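PDB 1Z6M: thioredoxin-like fold domain-containing protein from Enterococcus faecalis, which is of unknown function but has a thioredoxin-like fold with a CxxC motif, consistent with a role in thiol-disulfide chemistry. Local coordinates for residues K13-E17 and K30-F34; E24-P28 and V57-E63; V81-Y85 and V116-E121. All coordinates share one frame; numbering follows the deposited sequence. Where two conformers were deposited one is given.

Interaction 1 (K13-E17 and K30-F34)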
ATOM      1  N   LYS A  13      -9.435 -14.089   3.367  1.00 13.68           N
ATOM      2  CA  LYS A  13      -8.086 -14.658   3.300  1.00 14.73           C
ATOM      3  C   LYS A  13      -6.993 -13.622   3.517  1.00 14.98           C
ATOM      4  O   LYS A  13      -5.808 -13.946   3.492  1.00 15.98           O
ATOM      5  CB  LYS A  13      -7.841 -15.394   1.974  1.00 15.45           C
ATOM      6  CG  LYS A  13      -8.826 -16.489   1.664  1.00 18.17           C
ATOM      7  CD  LYS A  13      -8.723 -17.647   2.627  1.00 20.55           C
ATOM      8  CE  LYS A  13      -9.744 -18.745   2.294  1.00 21.58           C
ATOM      9  NZ  LYS A  13      -9.384 -19.546   1.088  1.00 24.63           N
ATOM     10  N   VAL A  14      -7.388 -12.376   3.715  1.00 13.77           N
ATOM     11  CA  VAL A  14      -6.424 -11.340   4.072  1.00 13.82           C
ATOM     12  C   VAL A  14      -6.318 -11.273   5.591  1.00 13.43           C
ATOM     13  O   VAL A  14      -7.201 -11.770   6.302  1.00 15.00           O
ATOM     14  CB  VAL A  14      -6.788  -9.963   3.453  1.00 13.62           C
ATOM     15  CG1 VAL A  14      -6.827 -10.063   1.922  1.00 13.76           C
ATOM     16  CG2 VAL A  14      -8.118  -9.437   3.986  1.00 14.90           C
ATOM     17  N   ASN A  15      -5.248 -10.668   6.090  1.00 13.06           N
ATOM     18  CA  ASN A  15      -5.069 -10.527   7.527  1.00 12.68           C
ATOM     19  C   ASN A  15      -4.600  -9.124   7.885  1.00 13.15           C
ATOM     20  O   ASN A  15      -4.177  -8.353   7.016  1.00 12.63           O
ATOM     21  CB  ASN A  15      -4.102 -11.598   8.061  1.00 12.79           C
ATOM     22  CG  ASN A  15      -2.686 -11.428   7.515  1.00 12.19           C
ATOM     23  OD1 ASN A  15      -1.997 -10.455   7.832  1.00 12.31           O
ATOM     24  ND2 ASN A  15      -2.256 -12.368   6.676  1.00 12.76           N
ATOM     25  N   THR A  16      -4.681  -8.805   9.169  1.00 13.28           N
ATOM     26  CA  THR A  16      -4.257  -7.509   9.676  1.00 15.04           C
ATOM     27  C   THR A  16      -2.900  -7.593  10.370  1.00 15.12           C
ATOM     28  O   THR A  16      -2.553  -6.719  11.163  1.00 16.73           O
ATOM     29  CB  THR A  16      -5.298  -6.939  10.649  1.00 15.70           C
ATOM     30  OG1 THR A  16      -5.456  -7.841  11.751  1.00 18.33           O
ATOM     31  CG2 THR A  16      -6.631  -6.779   9.938  1.00 17.71           C
ATOM     32  N   GLU A  17      -2.126  -8.626  10.046  1.00 15.17           N
ATOM     33  CA  GLU A  17      -0.827  -8.851  10.678  1.00 16.27           C
ATOM     34  C   GLU A  17       0.355  -8.407   9.825  1.00 15.13           C
ATOM     35  O   GLU A  17       1.207  -7.650  10.292  1.00 16.56           O
ATOM     36  CB  GLU A  17      -0.677 -10.324  11.058  1.00 17.36           C
ATOM     37  CG  GLU A  17      -1.627 -10.773  12.145  1.00 21.76           C
ATOM     38  CD  GLU A  17      -1.375 -10.089  13.479  1.00 26.66           C
ATOM     39  OE1 GLU A  17      -0.192  -9.958  13.874  1.00 29.62           O
ATOM     40  OE2 GLU A  17      -2.366  -9.690  14.137  1.00 29.92           O
ATOM     41  N   LYS A  30     -10.274  -1.911  10.510  1.00 13.85           N
ATOM     42  CA  LYS A  30      -9.003  -2.342   9.933  1.00 14.12           C
ATOM     43  C   LYS A  30      -9.063  -2.148   8.435  1.00 13.93           C
ATOM     44  O   LYS A  30      -9.903  -2.745   7.762  1.00 15.01           O
ATOM     45  CB  LYS A  30      -8.733  -3.816  10.251  1.00 15.20           C
ATOM     46  CG  LYS A  30      -8.778  -4.183  11.747  1.00 16.01           C
ATOM     47  CD  LYS A  30      -7.801  -3.363  12.583  1.00 17.05           C
ATOM     48  CE  LYS A  30      -7.691  -3.914  13.993  1.00 16.89           C
ATOM     49  NZ  LYS A  30      -6.962  -2.976  14.873  1.00 17.83           N
HETATM   50  N   MSE A  31      -8.189  -1.290   7.925  1.00 13.15           N
HETATM   51  CA  MSE A  31      -8.150  -0.959   6.503  1.00 12.85           C
HETATM   52  C   MSE A  31      -6.928  -1.621   5.892  1.00 12.01           C
HETATM   53  O   MSE A  31      -5.804  -1.243   6.211  1.00 13.55           O
HETATM   54  CB  MSE A  31      -8.084   0.561   6.329  1.00 13.34           C
HETATM   55  CG  MSE A  31      -8.050   1.036   4.876  1.00 14.96           C
HETATM   56 SE   MSE A  31      -8.120   2.880   4.702  1.00 12.87          SE
HETATM   57  CE  MSE A  31      -9.688   3.232   5.575  1.00 17.77           C
ATOM     58  N   ILE A  32      -7.153  -2.599   5.023  1.00 11.55           N
ATOM     59  CA  ILE A  32      -6.069  -3.350   4.389  1.00 11.31           C
ATOM     60  C   ILE A  32      -5.828  -2.800   2.989  1.00 11.33           C
ATOM     61  O   ILE A  32      -6.762  -2.682   2.199  1.00 11.25           O
ATOM     62  CB  ILE A  32      -6.415  -4.858   4.358  1.00 11.93           C
ATOM     63  CG1 ILE A  32      -6.379  -5.438   5.788  1.00 13.29           C
ATOM     64  CG2 ILE A  32      -5.459  -5.629   3.449  1.00 13.97           C
ATOM     65  CD1 ILE A  32      -7.135  -6.740   5.956  1.00 17.03           C
ATOM     66  N   GLU A  33      -4.580  -2.454   2.688  1.00 10.65           N
ATOM     67  CA  GLU A  33      -4.255  -1.785   1.428  1.00 10.66           C
ATOM     68  C   GLU A  33      -3.142  -2.523   0.713  1.00  9.84           C
ATOM     69  O   GLU A  33      -1.980  -2.468   1.138  1.00 10.98           O
ATOM     70  CB  GLU A  33      -3.816  -0.329   1.680  1.00 11.11           C
ATOM     71  CG  GLU A  33      -4.803   0.427   2.543  1.00 11.34           C
ATOM     72  CD  GLU A  33      -4.384   1.827   2.928  1.00 12.10           C
ATOM     73  OE1 GLU A  33      -3.746   2.559   2.127  1.00 13.03           O
ATOM     74  OE2 GLU A  33      -4.744   2.208   4.052  1.00 15.07           O
ATOM     75  N   PHE A  34      -3.482  -3.190  -0.386  1.00  9.74           N
ATOM     76  CA  PHE A  34      -2.477  -3.798  -1.259  1.00  9.51           C
ATOM     77  C   PHE A  34      -2.098  -2.765  -2.306  1.00  9.80           C
ATOM     78  O   PHE A  34      -2.934  -2.339  -3.107  1.00  9.98           O
ATOM     79  CB  PHE A  34      -3.030  -5.053  -1.951  1.00  9.95           C
ATOM     80  CG  PHE A  34      -3.182  -6.241  -1.044  1.00 10.74           C
ATOM     81  CD1 PHE A  34      -4.326  -6.396  -0.254  1.00 11.81           C
ATOM     82  CD2 PHE A  34      -2.178  -7.208  -0.966  1.00 11.03           C
ATOM     83  CE1 PHE A  34      -4.476  -7.506   0.577  1.00 12.64           C
ATOM     84  CE2 PHE A  34      -2.314  -8.304  -0.136  1.00 11.56           C
ATOM     85  CZ  PHE A  34      -3.454  -8.455   0.638  1.00 12.14           C
TER

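Interaction 2 (E24-P28 and V57-E63)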
ATOM      1  N   GLU A  24      -3.592   3.068  15.780  1.00 16.64           N
ATOM      2  CA  GLU A  24      -3.681   2.298  17.016  1.00 17.34           C
ATOM      3  C   GLU A  24      -4.012   0.824  16.771  1.00 16.42           C
ATOM      4  O   GLU A  24      -4.909   0.510  15.999  1.00 15.93           O
ATOM      5  CB  GLU A  24      -4.711   2.947  17.936  1.00 17.29           C
ATOM      6  CG  GLU A  24      -4.349   4.383  18.304  1.00 18.48           C
ATOM      7  CD  GLU A  24      -5.438   5.115  19.078  1.00 19.82           C
ATOM      8  OE1 GLU A  24      -6.196   4.461  19.821  1.00 22.41           O
ATOM      9  OE2 GLU A  24      -5.526   6.355  18.940  1.00 22.80           O
ATOM     10  N   SER A  25      -3.291  -0.079  17.436  0.50 15.39           N
ATOM     11  CA  SER A  25      -3.518  -1.523  17.264  0.50 15.25           C
ATOM     12  C   SER A  25      -4.934  -1.957  17.637  0.50 14.71           C
ATOM     13  O   SER A  25      -5.436  -2.956  17.137  0.50 13.71           O
ATOM     14  CB  SER A  25      -2.506  -2.329  18.075  0.50 15.66           C
ATOM     15  OG  SER A  25      -1.194  -2.053  17.640  0.50 18.24           O
ATOM     16  N   ASN A  26      -5.558  -1.194  18.528  1.00 15.70           N
ATOM     17  CA  ASN A  26      -6.911  -1.606  18.891  0.50 15.89           C
ATOM     18  C   ASN A  26      -8.011  -0.839  18.153  1.00 15.73           C
ATOM     19  O   ASN A  26      -9.193  -1.014  18.441  1.00 15.52           O
ATOM     20  CB  ASN A  26      -7.125  -1.520  20.411  0.50 15.99           C
ATOM     21  CG  ASN A  26      -6.212  -2.451  21.188  0.50 16.81           C
ATOM     22  OD1 ASN A  26      -5.346  -2.000  21.936  0.50 18.74           O
ATOM     23  ND2 ASN A  26      -6.402  -3.754  21.014  0.50 17.95           N
ATOM     24  N   ALA A  27      -7.631  -0.050  17.146  1.00 15.02           N
ATOM     25  CA  ALA A  27      -8.642   0.658  16.347  1.00 14.97           C
ATOM     26  C   ALA A  27      -9.625  -0.350  15.765  1.00 15.21           C
ATOM     27  O   ALA A  27      -9.216  -1.394  15.256  1.00 16.17           O
ATOM     28  CB  ALA A  27      -8.008   1.473  15.252  1.00 14.76           C
ATOM     29  N   PRO A  28     -10.932  -0.070  15.880  1.00 14.74           N
ATOM     30  CA  PRO A  28     -11.952  -1.027  15.440  1.00 15.31           C
ATOM     31  C   PRO A  28     -11.986  -1.293  13.932  1.00 15.51           C
ATOM     32  O   PRO A  28     -12.251  -2.423  13.508  1.00 16.72           O
ATOM     33  CB  PRO A  28     -13.267  -0.390  15.918  1.00 15.92           C
ATOM     34  CG  PRO A  28     -12.948   1.062  16.106  1.00 15.75           C
ATOM     35  CD  PRO A  28     -11.525   1.117  16.534  1.00 14.55           C
ATOM     36  N   VAL A  57      -7.146   7.857  11.457  1.00 14.66           N
ATOM     37  CA  VAL A  57      -6.076   7.223  12.211  1.00 15.30           C
ATOM     38  C   VAL A  57      -5.842   7.966  13.526  1.00 15.54           C
ATOM     39  O   VAL A  57      -5.738   7.352  14.589  1.00 16.09           O
ATOM     40  CB  VAL A  57      -4.774   7.156  11.359  1.00 15.15           C
ATOM     41  CG1 VAL A  57      -3.544   6.920  12.229  1.00 16.67           C
ATOM     42  CG2 VAL A  57      -4.904   6.068  10.286  1.00 15.65           C
ATOM     43  N   LYS A  58      -5.794   9.292  13.450  1.00 15.74           N
ATOM     44  CA  LYS A  58      -5.549  10.099  14.640  1.00 16.33           C
ATOM     45  C   LYS A  58      -6.656   9.948  15.679  1.00 16.01           C
ATOM     46  O   LYS A  58      -6.382   9.919  16.880  1.00 16.77           O
ATOM     47  CB  LYS A  58      -5.384  11.572  14.268  1.00 16.48           C
ATOM     48  CG  LYS A  58      -5.193  12.495  15.477  1.00 17.75           C
ATOM     49  CD  LYS A  58      -3.906  12.190  16.225  1.00 22.24           C
ATOM     50  CE  LYS A  58      -3.811  13.009  17.503  1.00 25.08           C
ATOM     51  NZ  LYS A  58      -2.420  13.030  18.042  1.00 27.87           N
ATOM     52  N   SER A  59      -7.895   9.861  15.213  1.00 16.00           N
ATOM     53  CA  SER A  59      -9.056   9.743  16.100  1.00 16.31           C
ATOM     54  C   SER A  59      -9.233   8.348  16.722  1.00 16.00           C
ATOM     55  O   SER A  59     -10.138   8.150  17.535  1.00 16.37           O
ATOM     56  CB  SER A  59     -10.320  10.107  15.337  1.00 16.72           C
ATOM     57  OG  SER A  59     -10.631   9.077  14.421  1.00 18.48           O
ATOM     58  N   GLY A  60      -8.400   7.388  16.314  1.00 15.54           N
ATOM     59  CA  GLY A  60      -8.436   6.033  16.863  1.00 15.28           C
ATOM     60  C   GLY A  60      -9.435   5.101  16.194  1.00 14.69           C
ATOM     61  O   GLY A  60      -9.597   3.969  16.623  1.00 14.95           O
ATOM     62  N   LYS A  61     -10.112   5.581  15.152  1.00 14.22           N
ATOM     63  CA  LYS A  61     -11.144   4.801  14.472  1.00 13.98           C
ATOM     64  C   LYS A  61     -10.550   3.735  13.550  1.00 13.53           C
ATOM     65  O   LYS A  61     -11.058   2.616  13.491  1.00 13.38           O
ATOM     66  CB  LYS A  61     -12.091   5.726  13.692  1.00 14.59           C
ATOM     67  CG  LYS A  61     -13.198   5.034  12.913  1.00 16.57           C
ATOM     68  CD  LYS A  61     -14.337   4.557  13.792  1.00 18.42           C
ATOM     69  CE  LYS A  61     -15.526   4.193  12.915  1.00 19.75           C
ATOM     70  NZ  LYS A  61     -16.795   3.962  13.642  1.00 23.19           N
ATOM     71  N   VAL A  62      -9.476   4.089  12.848  1.00 13.22           N
ATOM     72  CA  VAL A  62      -8.905   3.242  11.807  1.00 13.23           C
ATOM     73  C   VAL A  62      -7.456   2.882  12.089  1.00 13.34           C
ATOM     74  O   VAL A  62      -6.666   3.731  12.510  1.00 13.66           O
ATOM     75  CB  VAL A  62      -8.986   3.958  10.430  1.00 13.19           C
ATOM     76  CG1 VAL A  62      -8.116   3.264   9.374  1.00 14.15           C
ATOM     77  CG2 VAL A  62     -10.426   4.065   9.956  1.00 13.30           C
ATOM     78  N   GLU A  63      -7.129   1.611  11.862  1.00 12.91           N
ATOM     79  CA  GLU A  63      -5.746   1.174  11.712  1.00 13.19           C
ATOM     80  C   GLU A  63      -5.551   0.755  10.262  1.00 12.34           C
ATOM     81  O   GLU A  63      -6.332  -0.036   9.734  1.00 12.87           O
ATOM     82  CB  GLU A  63      -5.441  -0.020  12.616  1.00 13.37           C
ATOM     83  CG  GLU A  63      -3.968  -0.463  12.558  1.00 15.23           C
ATOM     84  CD  GLU A  63      -3.672  -1.762  13.297  1.00 14.76           C
ATOM     85  OE1 GLU A  63      -4.592  -2.577  13.510  1.00 17.58           O
ATOM     86  OE2 GLU A  63      -2.492  -1.975  13.661  1.00 17.05           O
TER
HETATM   87  O   HOH W   1      -5.826   4.653  14.990  1.00 15.91           O
HETATM   88  O   HOH W   2      -8.473   3.459  18.977  1.00 28.17           O
HETATM   89  O   HOH W   3      -4.121   8.116  17.406  1.00 44.76           O

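Interaction 3 (V81-Y85 and V116-E121)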
ATOM      1  N   VAL A  81      11.615  -2.380  -6.034  1.00 11.64           N
ATOM      2  CA  VAL A  81      12.885  -1.934  -5.488  1.00 11.88           C
ATOM      3  C   VAL A  81      12.619  -0.975  -4.328  1.00 11.97           C
ATOM      4  O   VAL A  81      13.173  -1.141  -3.241  1.00 12.03           O
ATOM      5  CB  VAL A  81      13.759  -1.230  -6.550  1.00 12.35           C
ATOM      6  CG1 VAL A  81      15.046  -0.700  -5.915  1.00 13.32           C
ATOM      7  CG2 VAL A  81      14.080  -2.175  -7.713  1.00 13.18           C
HETATM    8  N   MSE A  82      11.754   0.016  -4.550  1.00 11.12           N
HETATM    9  CA  MSE A  82      11.424   0.982  -3.512  1.00 11.50           C
HETATM   10  C   MSE A  82      10.834   0.355  -2.256  1.00 11.61           C
HETATM   11  O   MSE A  82      11.126   0.800  -1.145  1.00 11.88           O
HETATM   12  CB  MSE A  82      10.485   2.054  -4.069  1.00 11.31           C
HETATM   13  CG  MSE A  82      11.194   3.117  -4.893  1.00 11.46           C
HETATM   14 SE   MSE A  82      12.210   4.266  -3.848  1.00  9.36          SE
HETATM   15  CE  MSE A  82      13.047   5.233  -5.150  1.00 13.63           C
ATOM     16  N   HIS A  83      10.020  -0.687  -2.430  1.00 11.11           N
ATOM     17  CA  HIS A  83       9.424  -1.385  -1.295  1.00 11.25           C
ATOM     18  C   HIS A  83      10.467  -1.915  -0.329  1.00 11.69           C
ATOM     19  O   HIS A  83      10.177  -2.117   0.850  1.00 12.63           O
ATOM     20  CB  HIS A  83       8.595  -2.563  -1.775  1.00 10.90           C
ATOM     21  CG  HIS A  83       7.361  -2.174  -2.520  1.00 10.48           C
ATOM     22  ND1 HIS A  83       6.598  -3.093  -3.199  1.00  9.92           N
ATOM     23  CD2 HIS A  83       6.748  -0.977  -2.677  1.00  9.36           C
ATOM     24  CE1 HIS A  83       5.558  -2.480  -3.738  1.00 10.20           C
ATOM     25  NE2 HIS A  83       5.630  -1.194  -3.444  1.00 10.57           N
ATOM     26  N   HIS A  84      11.676  -2.153  -0.825  1.00 12.22           N
ATOM     27  CA  HIS A  84      12.715  -2.766  -0.007  1.00 13.24           C
ATOM     28  C   HIS A  84      13.528  -1.748   0.784  1.00 13.56           C
ATOM     29  O   HIS A  84      14.455  -2.134   1.499  1.00 14.40           O
ATOM     30  CB  HIS A  84      13.606  -3.659  -0.877  1.00 13.32           C
ATOM     31  CG  HIS A  84      12.827  -4.625  -1.707  1.00 13.38           C
ATOM     32  ND1 HIS A  84      13.279  -5.098  -2.919  1.00 13.57           N
ATOM     33  CD2 HIS A  84      11.600  -5.175  -1.522  1.00 13.28           C
ATOM     34  CE1 HIS A  84      12.372  -5.910  -3.435  1.00 14.08           C
ATOM     35  NE2 HIS A  84      11.341  -5.967  -2.612  1.00 13.85           N
ATOM     36  N   TYR A  85      13.162  -0.466   0.660  1.00 14.27           N
ATOM     37  CA  TYR A  85      13.785   0.634   1.398  1.00 14.85           C
ATOM     38  C   TYR A  85      12.880   1.145   2.521  1.00 15.43           C
ATOM     39  O   TYR A  85      13.134   2.195   3.113  1.00 17.21           O
ATOM     40  CB  TYR A  85      14.186   1.778   0.439  1.00 14.52           C
ATOM     41  CG  TYR A  85      15.380   1.418  -0.408  1.00 14.87           C
ATOM     42  CD1 TYR A  85      15.249   0.645  -1.561  1.00 14.81           C
ATOM     43  CD2 TYR A  85      16.657   1.835  -0.037  1.00 14.36           C
ATOM     44  CE1 TYR A  85      16.356   0.291  -2.326  1.00 15.53           C
ATOM     45  CE2 TYR A  85      17.766   1.489  -0.789  1.00 14.82           C
ATOM     46  CZ  TYR A  85      17.611   0.713  -1.932  1.00 14.64           C
ATOM     47  OH  TYR A  85      18.711   0.361  -2.683  1.00 16.52           O
ATOM     48  N   VAL A 116      16.938   2.845  -9.740  1.00 13.08           N
ATOM     49  CA  VAL A 116      15.916   3.085  -8.728  1.00 12.50           C
ATOM     50  C   VAL A 116      16.553   2.944  -7.341  1.00 12.80           C
ATOM     51  O   VAL A 116      16.296   3.757  -6.458  1.00 12.76           O
ATOM     52  CB  VAL A 116      14.704   2.138  -8.860  1.00 12.41           C
ATOM     53  CG1 VAL A 116      13.726   2.373  -7.714  1.00 12.21           C
ATOM     54  CG2 VAL A 116      14.004   2.336 -10.190  1.00 12.96           C
ATOM     55  N   ALA A 117      17.386   1.921  -7.156  1.00 12.88           N
ATOM     56  CA  ALA A 117      18.111   1.737  -5.900  1.00 13.04           C
ATOM     57  C   ALA A 117      18.990   2.945  -5.570  1.00 13.57           C
ATOM     58  O   ALA A 117      18.992   3.441  -4.436  1.00 13.90           O
ATOM     59  CB  ALA A 117      18.946   0.447  -5.949  1.00 13.26           C
ATOM     60  N   THR A 118      19.716   3.432  -6.572  1.00 13.92           N
ATOM     61  CA  THR A 118      20.578   4.592  -6.408  1.00 14.80           C
ATOM     62  C   THR A 118      19.747   5.815  -6.027  1.00 14.05           C
ATOM     63  O   THR A 118      20.137   6.576  -5.152  1.00 14.60           O
ATOM     64  CB  THR A 118      21.389   4.831  -7.698  1.00 15.01           C
ATOM     65  OG1 THR A 118      22.228   3.690  -7.924  1.00 17.15           O
ATOM     66  CG2 THR A 118      22.269   6.081  -7.594  1.00 16.99           C
ATOM     67  N   TYR A 119      18.599   5.979  -6.671  1.00 13.68           N
ATOM     68  CA  TYR A 119      17.698   7.087  -6.352  1.00 13.03           C
ATOM     69  C   TYR A 119      17.188   6.987  -4.911  1.00 13.35           C
ATOM     70  O   TYR A 119      17.146   7.987  -4.185  1.00 13.27           O
ATOM     71  CB  TYR A 119      16.526   7.116  -7.332  1.00 13.39           C
ATOM     72  CG  TYR A 119      15.662   8.356  -7.231  1.00 12.34           C
ATOM     73  CD1 TYR A 119      15.832   9.420  -8.114  1.00 13.15           C
ATOM     74  CD2 TYR A 119      14.673   8.466  -6.247  1.00 13.69           C
ATOM     75  CE1 TYR A 119      15.030  10.553  -8.030  1.00 13.62           C
ATOM     76  CE2 TYR A 119      13.875   9.592  -6.151  1.00 14.65           C
ATOM     77  CZ  TYR A 119      14.059  10.632  -7.041  1.00 14.06           C
ATOM     78  OH  TYR A 119      13.260  11.747  -6.925  1.00 14.76           O
ATOM     79  N   ALA A 120      16.806   5.788  -4.487  1.00 13.12           N
ATOM     80  CA  ALA A 120      16.358   5.601  -3.102  1.00 13.63           C
ATOM     81  C   ALA A 120      17.443   6.025  -2.117  1.00 13.91           C
ATOM     82  O   ALA A 120      17.162   6.687  -1.116  1.00 13.83           O
ATOM     83  CB  ALA A 120      15.922   4.159  -2.847  1.00 13.45           C
ATOM     84  N   GLU A 121      18.681   5.668  -2.433  1.00 14.28           N
ATOM     85  CA  GLU A 121      19.816   5.923  -1.559  1.00 15.32           C
ATOM     86  C   GLU A 121      20.263   7.376  -1.606  1.00 15.79           C
ATOM     87  O   GLU A 121      20.411   8.017  -0.558  1.00 17.43           O
ATOM     88  CB  GLU A 121      20.967   4.979  -1.921  1.00 15.20           C
ATOM     89  CG  GLU A 121      20.637   3.537  -1.560  1.00 16.03           C
ATOM     90  CD  GLU A 121      21.439   2.494  -2.321  1.00 17.04           C
ATOM     91  OE1 GLU A 121      22.391   2.842  -3.056  1.00 20.33           O
ATOM     92  OE2 GLU A 121      21.110   1.302  -2.165  1.00 17.58           O
TER

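Interaction 1 (K13-E17 and K30-F34)
Val14 and Ile32 meet methyl to methyl because of their torsions: chi1 of Val14 (-60°) puts CG1 beside its own backbone N and CG2 between that N and the carbonyl carbon, while chi2 of Ile32 (160°) carries CD1 out to CG2. The contact belongs to the thioredoxin-like fold, where strand 29-35 is the central strand of a five-stranded mixed sheet and the irregular segment 13-17 passes over one face of it. Val14 CG2 comes to 3.5 Å from Ile32 CD1, tight for two carbons. The other Val14 branch, CG1, lies at the edge of the Phe34 ring, close to the ring plane, with CE1 at 3.7 Å. The beta-branch suits valine to this place, since it offers two methyls, one to Ile32 and one to Phe34. Further along, Thr16 turns its methyl to the strand, so that CG2 rests 3.6 Å from Lys30 CB and uses the aliphatic base of the lysine. Alternation along the strand divides the work: Ile32 and Phe34 serve this face, also covered by helix 132-145 through Glu141 and Ala142, whereas the side chains of Met31 and Glu33 pack on helix 40-58, against Trp45 and Leu53 and against Phe46. Asn15 lends only its backbone to the strand, its O lying 3.5 Å from Ile32 CD1; that same O accepts from Lys67, and its N donates to Glu141. Its side chain closes an Asx turn, with Asn15 OD1 accepting from Glu17 N at 2.9 Å, the donor tilted 15° from the carbonyl plane.

Interaction 2 (E24-P28 and V57-E63)
A Schellman motif at the end of helix 40-58 meets a type I beta turn, Glu24 to Ala27, that leads from strand 20-22 into strand 29-35. Gly60 leaves the helix with positive phi (86°), a conformation easy for glycine, and its missing side chain lets the carboxylate of Glu24 lie alongside the bend. The small methyl of Ala27 fits against backbone: CB is 3.3 Å from Gly60 O. Next to it, the ring of Pro28 lies beside a carbonyl, with CD 3.4 Å from Lys61 O. Glu63 holds CG anti to its backbone N (chi1 -176°), which carries its extended chain past the turn, with CB 3.5 Å from Glu24 O; its OE1 forms a salt bridge with Lys30, which also donates to Ser25 O and Ala27 O. No direct hydrogen bond joins the two segments, and the polar links found between them run through water. One water accepts from Glu24 N at 2.9 Å and donates to Val57 O at 2.7 Å and Val62 O at 2.8 Å. Another donates to Glu24 OE1 at 2.6 Å and to Gly60 O at 2.7 Å. Carbonyls from the helix end through the bend to the start of strand 62-68 are thus linked to the turn by solvent; the carboxylate of Glu24, if charged, could only accept, and the second water gives a proton both to it and to Gly60 O.

Interaction 3 (V81-Y85 and V116-E121)
Tyr85 OH donates to Glu121 OE2 at 2.6 Å, a short bond that links the residues following helix 77-83 to helix 113-123. The hydroxyl comes from above the carboxylate plane, 44° out of it, and the ring and carboxylate planes stand 56° apart. Glu121 leads its extended chain past the ring, so CG also touches Tyr85 CE2 at 3.6 Å. Over one face of the same ring sits the methyl of Ala120, with CB 3.6 Å from the centroid and 6° off the normal, a well-centred CH-pi contact. A small residue suits this place, since the ring can then lie almost against the helix. Ala117, three residues earlier in the helix, presents CB to Tyr85 OH at 3.3 Å. The rest of the interface is apolar. Val81 CB lies 3.8 Å from Val116 CG1. Met82, a selenomethionine, is bent at chi2, which sends CE among Val116 O, Ala120 CB (3.8 Å) and CD2 of Tyr119; the long unbranched chain lets one methyl touch all three. Tyr119 directs its own hydroxyl to Glu107, and Trp108 of helix 105-108 covers Met82 and Val116 as well. With its aromatic body packed on alanine and its hydroxyl reaching a solvent-exposed glutamate, Tyr85 joins both characters of the interface, and its donated proton probably favours the charged carboxylate.

In the fold
Interactions 1 and 2 share the central sheet, where strands 29-35 and 62-68 are parallel neighbours. Their centres are 14 Å apart, and they touch: Lys30 NZ lies 2.8 Å from Glu63 OE1, and Met31 N probably bonds to Glu63 O at 2.9 Å. Interaction 3 stands on the opposite side of the chain's centre, in a helical region, about 24 Å from interaction 1 and 30 Å from interaction 2, centre to centre; nearest atoms are about 8 and 18 Å away. A probable thioredoxin-type CxxC, Cys39 and Cys42, begins helix 40-58. Phe34 of interaction 1 lies near it without touching, while Met82 of interaction 3 packs on Val37 just before it.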